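Local coordinates for gSG7 salivary protein (Anopheles stephensi, PDB 6XMB), which blocks activation of the host kallikrein-kinin system by interacting with factor XII and high molecular weight kininogen, and weakly inhibits the alternative complement pathway, at residues Gly35-Lys47 and Leu103-Leu117. Residues are numbered along the deposited sequence; the frame is centred on the assembly and turned at random.
Sequences GVQNQLRNPLYLK and LDGLKKLAASTEQCL
Leu40 lies with its CD1 branch over Ala110, 3.6 Å from Ala110 CA, at the centre of a parallel helix pair that illustrates how small residues let an all-helical bundle close up. Here segments 35-47 and 103-116, on the first and third helices of the three-helix Aegyptin C-terminal fold, run 14° apart, their axes approaching to 8.0 Å. Two small residues, one on each helix, probably help this close approach. At Gly35 the backbone itself is the contact surface, Leu106 CD1 resting 3.4 Å from Gly35 C and Leu103 CD2 against Gly35 CA. Ala110 CB comes to 3.2 Å from Gln39 O, which lies in the pi-type turn of 37-41, just before the kink at Pro43. The anti position of Leu40 CG (chi1 -177°) turns both methyls to the other helix, CD1 on Ala110 and CD2 near Leu109 CD2, and the chain of apolar contacts continues onto Val69 of helix 59-80. Gln39 crosses Leu103 at about a right angle, CG against CD2, on the more exposed flank. Farther along, Leu44 and Glu114 pass antiparallel to each other, Leu44 CD2 against Glu114 CG, while Leu44 meets Thr113 CG2 with both methyls and touches Phe15 of the second subunit. Thr113 OG1 instead turns back on its own helix, donating to Leu109 O (2.6 Å) from above the carbonyl plane, on the face opposite Thr113 N. Beyond it, the Cys61-Cys116 disulfide ties the end of helix 92-116 to helix 59-80. Lys47, bent at chi2 (76°), carries its methylene chain slantwise across the Glu114 carboxylate, Lys47 CD 3.5 Å from Glu114 OE1, before NZ reaches the same oxygen in a long salt bridge of 3.7 Å.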
ATOM      1  N   GLY A  35      -9.987   7.257   6.919  1.00 39.11           N
ATOM      2  CA  GLY A  35      -9.587   7.704   8.245  1.00 38.92           C
ATOM      3  C   GLY A  35      -9.207   9.180   8.270  1.00 38.46           C
ATOM      4  O   GLY A  35      -9.687   9.947   9.098  1.00 40.83           O
ATOM      5  N   VAL A  36      -8.354   9.587   7.335  1.00 35.48           N
ATOM      6  CA  VAL A  36      -7.938  10.990   7.299  1.00 38.46           C
ATOM      7  C   VAL A  36      -9.141  11.893   7.080  1.00 40.88           C
ATOM      8  O   VAL A  36      -9.328  12.884   7.792  1.00 39.19           O
ATOM      9  CB  VAL A  36      -6.843  11.179   6.229  1.00 36.83           C
ATOM     10  CG1 VAL A  36      -6.618  12.646   5.899  1.00 39.62           C
ATOM     11  CG2 VAL A  36      -5.562  10.566   6.734  1.00 34.50           C
ATOM     12  N   GLN A  37     -10.025  11.534   6.144  1.00 41.54           N
ATOM     13  CA  GLN A  37     -11.201  12.367   5.879  1.00 42.25           C
ATOM     14  C   GLN A  37     -12.097  12.513   7.109  1.00 43.02           C
ATOM     15  O   GLN A  37     -12.588  13.612   7.411  1.00 44.24           O
ATOM     16  CB  GLN A  37     -11.997  11.786   4.709  1.00 44.91           C
ATOM     17  CG  GLN A  37     -11.233  11.799   3.389  1.00 49.59           C
ATOM     18  CD  GLN A  37     -12.020  11.201   2.215  1.00 52.03           C
ATOM     19  OE1 GLN A  37     -13.173  10.799   2.357  1.00 55.51           O
ATOM     20  NE2 GLN A  37     -11.389  11.158   1.049  1.00 51.41           N
ATOM     21  N   ASN A  38     -12.330  11.414   7.827  1.00 40.96           N
ATOM     22  CA  ASN A  38     -13.352  11.420   8.866  1.00 41.01           C
ATOM     23  C   ASN A  38     -12.843  12.000  10.178  1.00 40.69           C
ATOM     24  O   ASN A  38     -13.536  12.807  10.803  1.00 44.26           O
ATOM     25  CB  ASN A  38     -13.879  10.006   9.083  1.00 42.16           C
ATOM     26  CG  ASN A  38     -14.680   9.497   7.890  1.00 44.97           C
ATOM     27  OD1 ASN A  38     -15.234  10.280   7.126  1.00 46.98           O
ATOM     28  ND2 ASN A  38     -14.724   8.189   7.723  1.00 43.17           N
ATOM     29  N   GLN A  39     -11.661  11.574  10.635  1.00 44.97           N
ATOM     30  CA  GLN A  39     -11.134  12.009  11.927  1.00 44.14           C
ATOM     31  C   GLN A  39     -10.363  13.315  11.860  1.00 44.81           C
ATOM     32  O   GLN A  39     -10.098  13.912  12.906  1.00 46.39           O
ATOM     33  CB  GLN A  39     -10.210  10.952  12.521  1.00 41.99           C
ATOM     34  CG  GLN A  39     -10.724   9.551  12.403  1.00 41.80           C
ATOM     35  CD  GLN A  39     -11.902   9.308  13.297  1.00 47.30           C
ATOM     36  OE1 GLN A  39     -11.899   9.701  14.465  1.00 51.66           O
ATOM     37  NE2 GLN A  39     -12.937   8.679  12.754  1.00 52.79           N
ATOM     38  N   LEU A  40      -9.981  13.775  10.676  1.00 40.35           N
ATOM     39  CA  LEU A  40      -9.041  14.881  10.630  1.00 42.19           C
ATOM     40  C   LEU A  40      -9.535  15.995   9.726  1.00 44.55           C
ATOM     41  O   LEU A  40      -9.710  17.127  10.179  1.00 47.25           O
ATOM     42  CB  LEU A  40      -7.668  14.386  10.169  1.00 38.42           C
ATOM     43  CG  LEU A  40      -6.557  15.431  10.146  1.00 42.01           C
ATOM     44  CD1 LEU A  40      -6.305  15.936  11.543  1.00 40.74           C
ATOM     45  CD2 LEU A  40      -5.271  14.856   9.570  1.00 40.57           C
ATOM     46  N   ARG A  41      -9.752  15.692   8.447  1.00 40.58           N
ATOM     47  CA  ARG A  41     -10.158  16.731   7.509  1.00 43.96           C
ATOM     48  C   ARG A  41     -11.478  17.357   7.932  1.00 46.35           C
ATOM     49  O   ARG A  41     -11.584  18.581   8.072  1.00 49.89           O
ATOM     50  CB  ARG A  41     -10.260  16.152   6.098  1.00 45.41           C
ATOM     51  CG  ARG A  41     -10.674  17.161   5.029  1.00 49.15           C
ATOM     52  CD  ARG A  41     -11.143  16.442   3.759  1.00 50.47           C
ATOM     53  NE  ARG A  41     -12.475  15.867   3.939  1.00 52.49           N
ATOM     54  CZ  ARG A  41     -13.040  14.996   3.105  1.00 53.44           C
ATOM     55  NH1 ARG A  41     -12.389  14.585   2.029  1.00 53.01           N
ATOM     56  NH2 ARG A  41     -14.259  14.528   3.351  1.00 54.37           N
ATOM     57  N   ASN A  42     -12.491  16.533   8.177  1.00 44.80           N
ATOM     58  CA  ASN A  42     -13.823  17.084   8.416  1.00 47.64           C
ATOM     59  C   ASN A  42     -13.893  17.929   9.672  1.00 48.01           C
ATOM     60  O   ASN A  42     -14.344  19.088   9.578  1.00 49.68           O
ATOM     61  CB  ASN A  42     -14.857  15.958   8.439  1.00 45.98           C
ATOM     62  CG  ASN A  42     -15.152  15.418   7.063  1.00 49.59           C
ATOM     63  OD1 ASN A  42     -15.072  16.137   6.063  1.00 53.38           O
ATOM     64  ND2 ASN A  42     -15.510  14.143   7.000  1.00 48.58           N
ATOM     65  N   PRO A  43     -13.464  17.471  10.851  1.00 47.98           N
ATOM     66  CA  PRO A  43     -13.503  18.368  12.015  1.00 47.71           C
ATOM     67  C   PRO A  43     -12.663  19.625  11.840  1.00 50.78           C
ATOM     68  O   PRO A  43     -13.040  20.679  12.358  1.00 51.72           O
ATOM     69  CB  PRO A  43     -12.992  17.488  13.159  1.00 43.61           C
ATOM     70  CG  PRO A  43     -12.268  16.374  12.495  1.00 44.08           C
ATOM     71  CD  PRO A  43     -12.977  16.127  11.219  1.00 44.32           C
ATOM     72  N   LEU A  44     -11.553  19.570  11.096  1.00 50.96           N
ATOM     73  CA  LEU A  44     -10.781  20.792  10.873  1.00 51.10           C
ATOM     74  C   LEU A  44     -11.461  21.709   9.871  1.00 54.16           C
ATOM     75  O   LEU A  44     -11.257  22.923   9.907  1.00 54.71           O
ATOM     76  CB  LEU A  44      -9.373  20.459  10.393  1.00 48.58           C
ATOM     77  CG  LEU A  44      -8.360  20.061  11.462  1.00 47.18           C
ATOM     78  CD1 LEU A  44      -7.175  19.391  10.798  1.00 45.51           C
ATOM     79  CD2 LEU A  44      -7.892  21.290  12.234  1.00 46.90           C
ATOM     80  N   TYR A  45     -12.257  21.152   8.957  1.00 49.58           N
ATOM     81  CA  TYR A  45     -13.067  22.017   8.110  1.00 52.86           C
ATOM     82  C   TYR A  45     -14.082  22.790   8.932  1.00 55.78           C
ATOM     83  O   TYR A  45     -14.431  23.919   8.573  1.00 60.05           O
ATOM     84  CB  TYR A  45     -13.791  21.211   7.033  1.00 53.62           C
ATOM     85  CG  TYR A  45     -12.967  20.937   5.790  1.00 55.42           C
ATOM     86  CD1 TYR A  45     -11.805  21.656   5.526  1.00 56.83           C
ATOM     87  CD2 TYR A  45     -13.359  19.965   4.869  1.00 54.26           C
ATOM     88  CE1 TYR A  45     -11.044  21.407   4.375  1.00 56.34           C
ATOM     89  CE2 TYR A  45     -12.612  19.718   3.722  1.00 56.23           C
ATOM     90  CZ  TYR A  45     -11.463  20.439   3.484  1.00 56.57           C
ATOM     91  OH  TYR A  45     -10.728  20.187   2.355  1.00 58.91           O
ATOM     92  N   LEU A  46     -14.572  22.197  10.028  1.00 57.60           N
ATOM     93  CA  LEU A  46     -15.500  22.898  10.910  1.00 59.11           C
ATOM     94  C   LEU A  46     -14.831  24.103  11.543  1.00 61.50           C
ATOM     95  O   LEU A  46     -15.372  25.215  11.517  1.00 65.45           O
ATOM     96  CB  LEU A  46     -16.022  21.952  11.992  1.00 57.76           C
ATOM     97  CG  LEU A  46     -16.841  20.737  11.525  1.00 58.08           C
ATOM     98  CD1 LEU A  46     -17.185  19.828  12.700  1.00 58.18           C
ATOM     99  CD2 LEU A  46     -18.107  21.170  10.827  1.00 60.72           C
ATOM    100  N   LYS A  47     -13.647  23.894  12.115  1.00 60.26           N
ATOM    101  CA  LYS A  47     -12.913  24.976  12.749  1.00 59.68           C
ATOM    102  C   LYS A  47     -12.646  26.110  11.774  1.00 63.18           C
ATOM    103  O   LYS A  47     -12.724  27.285  12.143  1.00 66.76           O
ATOM    104  CB  LYS A  47     -11.610  24.429  13.312  1.00 57.11           C
ATOM    105  CG  LYS A  47     -10.797  25.435  14.120  1.00 59.83           C
ATOM    106  CD  LYS A  47     -11.413  25.645  15.494  1.00 59.29           C
ATOM    107  CE  LYS A  47     -10.407  26.244  16.478  1.00 58.26           C
ATOM    108  NZ  LYS A  47     -11.011  26.327  17.847  1.00 59.25           N
ATOM    109  N   LEU A 103      -6.815   5.558  13.988  1.00 42.47           N
ATOM    110  CA  LEU A 103      -7.915   6.510  14.042  1.00 40.82           C
ATOM    111  C   LEU A 103      -7.852   7.336  15.314  1.00 42.16           C
ATOM    112  O   LEU A 103      -8.078   8.546  15.283  1.00 41.10           O
ATOM    113  CB  LEU A 103      -9.254   5.767  13.935  1.00 40.20           C
ATOM    114  CG  LEU A 103      -9.529   5.127  12.575  1.00 39.43           C
ATOM    115  CD1 LEU A 103     -10.871   4.395  12.552  1.00 36.69           C
ATOM    116  CD2 LEU A 103      -9.461   6.167  11.477  1.00 35.94           C
ATOM    117  N   ASP A 104      -7.551   6.708  16.448  1.00 44.07           N
ATOM    118  CA  ASP A 104      -7.338   7.486  17.667  1.00 47.66           C
ATOM    119  C   ASP A 104      -6.144   8.433  17.528  1.00 47.37           C
ATOM    120  O   ASP A 104      -6.138   9.511  18.126  1.00 49.32           O
ATOM    121  CB  ASP A 104      -7.148   6.555  18.868  1.00 51.56           C
ATOM    122  CG  ASP A 104      -7.093   7.307  20.190  1.00 60.81           C
ATOM    123  OD1 ASP A 104      -8.141   7.828  20.640  1.00 62.36           O
ATOM    124  OD2 ASP A 104      -5.994   7.380  20.801  1.00 63.85           O
ATOM    125  N   GLY A 105      -5.148   8.072  16.716  1.00 47.15           N
ATOM    126  CA  GLY A 105      -4.048   8.995  16.471  1.00 44.43           C
ATOM    127  C   GLY A 105      -4.482  10.223  15.694  1.00 44.49           C
ATOM    128  O   GLY A 105      -4.136  11.356  16.047  1.00 48.71           O
ATOM    129  N   LEU A 106      -5.257  10.021  14.629  1.00 44.77           N
ATOM    130  CA  LEU A 106      -5.736  11.151  13.844  1.00 43.90           C
ATOM    131  C   LEU A 106      -6.666  12.023  14.667  1.00 46.29           C
ATOM    132  O   LEU A 106      -6.688  13.246  14.498  1.00 48.19           O
ATOM    133  CB  LEU A 106      -6.464  10.655  12.596  1.00 39.91           C
ATOM    134  CG  LEU A 106      -5.685   9.818  11.579  1.00 38.94           C
ATOM    135  CD1 LEU A 106      -6.649   9.265  10.535  1.00 34.71           C
ATOM    136  CD2 LEU A 106      -4.614  10.654  10.914  1.00 36.17           C
ATOM    137  N   LYS A 107      -7.469  11.397  15.531  1.00 45.30           N
ATOM    138  CA  LYS A 107      -8.383  12.133  16.396  1.00 47.68           C
ATOM    139  C   LYS A 107      -7.619  13.072  17.317  1.00 49.88           C
ATOM    140  O   LYS A 107      -7.900  14.275  17.369  1.00 50.63           O
ATOM    141  CB  LYS A 107      -9.217  11.155  17.219  1.00 48.32           C
ATOM    142  CG  LYS A 107     -10.357  11.807  17.983  1.00 50.34           C
ATOM    143  CD  LYS A 107     -10.877  10.874  19.047  1.00 53.57           C
ATOM    144  CE  LYS A 107     -12.060  11.477  19.774  1.00 59.71           C
ATOM    145  NZ  LYS A 107     -12.325  10.737  21.039  1.00 65.62           N
ATOM    146  N   LYS A 108      -6.642  12.535  18.049  1.00 46.74           N
ATOM    147  CA  LYS A 108      -5.784  13.392  18.855  1.00 50.95           C
ATOM    148  C   LYS A 108      -5.111  14.450  17.989  1.00 50.47           C
ATOM    149  O   LYS A 108      -4.990  15.608  18.399  1.00 52.84           O
ATOM    150  CB  LYS A 108      -4.753  12.548  19.607  1.00 49.96           C
ATOM    151  N   LEU A 109      -4.689  14.088  16.773  1.00 50.25           N
ATOM    152  CA  LEU A 109      -4.003  15.074  15.940  1.00 49.58           C
ATOM    153  C   LEU A 109      -4.947  16.193  15.525  1.00 51.05           C
ATOM    154  O   LEU A 109      -4.545  17.359  15.447  1.00 53.30           O
ATOM    155  CB  LEU A 109      -3.391  14.409  14.707  1.00 43.86           C
ATOM    156  CG  LEU A 109      -2.859  15.381  13.644  1.00 45.26           C
ATOM    157  CD1 LEU A 109      -1.766  16.273  14.230  1.00 47.38           C
ATOM    158  CD2 LEU A 109      -2.320  14.604  12.472  1.00 43.56           C
ATOM    159  N   ALA A 110      -6.209  15.857  15.243  1.00 46.26           N
ATOM    160  CA  ALA A 110      -7.171  16.886  14.866  1.00 49.82           C
ATOM    161  C   ALA A 110      -7.396  17.885  15.994  1.00 53.63           C
ATOM    162  O   ALA A 110      -7.750  19.041  15.740  1.00 55.77           O
ATOM    163  CB  ALA A 110      -8.495  16.245  14.460  1.00 47.13           C
ATOM    164  N   ALA A 111      -7.200  17.454  17.240  1.00 51.10           N
ATOM    165  CA  ALA A 111      -7.399  18.333  18.386  1.00 56.15           C
ATOM    166  C   ALA A 111      -6.232  19.295  18.553  1.00 58.35           C
ATOM    167  O   ALA A 111      -6.433  20.506  18.706  1.00 62.20           O
ATOM    168  CB  ALA A 111      -7.592  17.501  19.652  1.00 55.51           C
ATOM    169  N   SER A 112      -5.003  18.772  18.528  1.00 57.57           N
ATOM    170  CA  SER A 112      -3.827  19.625  18.677  1.00 59.23           C
ATOM    171  C   SER A 112      -3.637  20.532  17.470  1.00 61.12           C
ATOM    172  O   SER A 112      -3.104  21.639  17.608  1.00 63.89           O
ATOM    173  CB  SER A 112      -2.581  18.769  18.894  1.00 58.91           C
ATOM    174  OG  SER A 112      -2.210  18.079  17.714  1.00 53.80           O
ATOM    175  N   THR A 113      -4.048  20.079  16.281  1.00 56.75           N
ATOM    176  CA  THR A 113      -4.029  20.949  15.109  1.00 57.48           C
ATOM    177  C   THR A 113      -5.025  22.088  15.264  1.00 60.22           C
ATOM    178  O   THR A 113      -4.740  23.228  14.882  1.00 64.24           O
ATOM    179  CB  THR A 113      -4.340  20.145  13.843  1.00 52.51           C
ATOM    180  OG1 THR A 113      -3.471  19.015  13.776  1.00 47.92           O
ATOM    181  CG2 THR A 113      -4.138  20.992  12.613  1.00 52.74           C
ATOM    182  N   GLU A 114      -6.207  21.797  15.804  1.00 56.75           N
ATOM    183  CA  GLU A 114      -7.163  22.863  16.063  1.00 60.58           C
ATOM    184  C   GLU A 114      -6.558  23.930  16.966  1.00 66.20           C
ATOM    185  O   GLU A 114      -6.759  25.128  16.744  1.00 68.84           O
ATOM    186  CB  GLU A 114      -8.430  22.296  16.694  1.00 60.10           C
ATOM    187  CG  GLU A 114      -9.450  21.763  15.699  1.00 59.25           C
ATOM    188  CD  GLU A 114     -10.876  22.039  16.153  1.00 61.69           C
ATOM    189  OE1 GLU A 114     -11.019  22.662  17.231  1.00 65.71           O
ATOM    190  OE2 GLU A 114     -11.844  21.654  15.441  1.00 58.63           O
ATOM    191  N   GLN A 115      -5.778  23.513  17.967  1.00 61.53           N
ATOM    192  CA  GLN A 115      -5.266  24.463  18.948  1.00 66.66           C
ATOM    193  C   GLN A 115      -4.194  25.380  18.364  1.00 68.00           C
ATOM    194  O   GLN A 115      -4.152  26.561  18.717  1.00 73.95           O
ATOM    195  CB  GLN A 115      -4.737  23.723  20.177  1.00 68.06           C
ATOM    196  CG  GLN A 115      -5.829  23.067  21.042  1.00 69.21           C
ATOM    197  CD  GLN A 115      -6.739  24.075  21.770  1.00 74.12           C
ATOM    198  OE1 GLN A 115      -7.695  24.600  21.191  1.00 74.90           O
ATOM    199  NE2 GLN A 115      -6.446  24.330  23.043  1.00 76.11           N
ATOM    200  N   CYS A 116      -3.342  24.884  17.465  1.00 65.74           N
ATOM    201  CA  CYS A 116      -2.302  25.715  16.866  1.00 67.80           C
ATOM    202  C   CYS A 116      -2.698  26.326  15.529  1.00 68.45           C
ATOM    203  O   CYS A 116      -1.848  26.934  14.872  1.00 69.48           O
ATOM    204  CB  CYS A 116      -0.991  24.927  16.688  1.00 67.58           C
ATOM    205  SG  CYS A 116      -0.958  23.375  15.680  1.00 66.84           S
ATOM    206  N   LEU A 117      -3.962  26.199  15.113  1.00 65.76           N
ATOM    207  CA  LEU A 117      -4.326  26.558  13.743  1.00 63.48           C
ATOM    208  C   LEU A 117      -4.212  28.062  13.500  1.00 70.19           C
ATOM    209  O   LEU A 117      -3.643  28.496  12.492  1.00 73.11           O
ATOM    210  CB  LEU A 117      -5.738  26.071  13.443  1.00 61.64           C
ATOM    211  CG  LEU A 117      -6.104  26.110  11.963  1.00 60.15           C
ATOM    212  CD1 LEU A 117      -5.169  25.220  11.160  1.00 56.09           C
ATOM    213  CD2 LEU A 117      -7.536  25.676  11.799  1.00 55.64           C
TER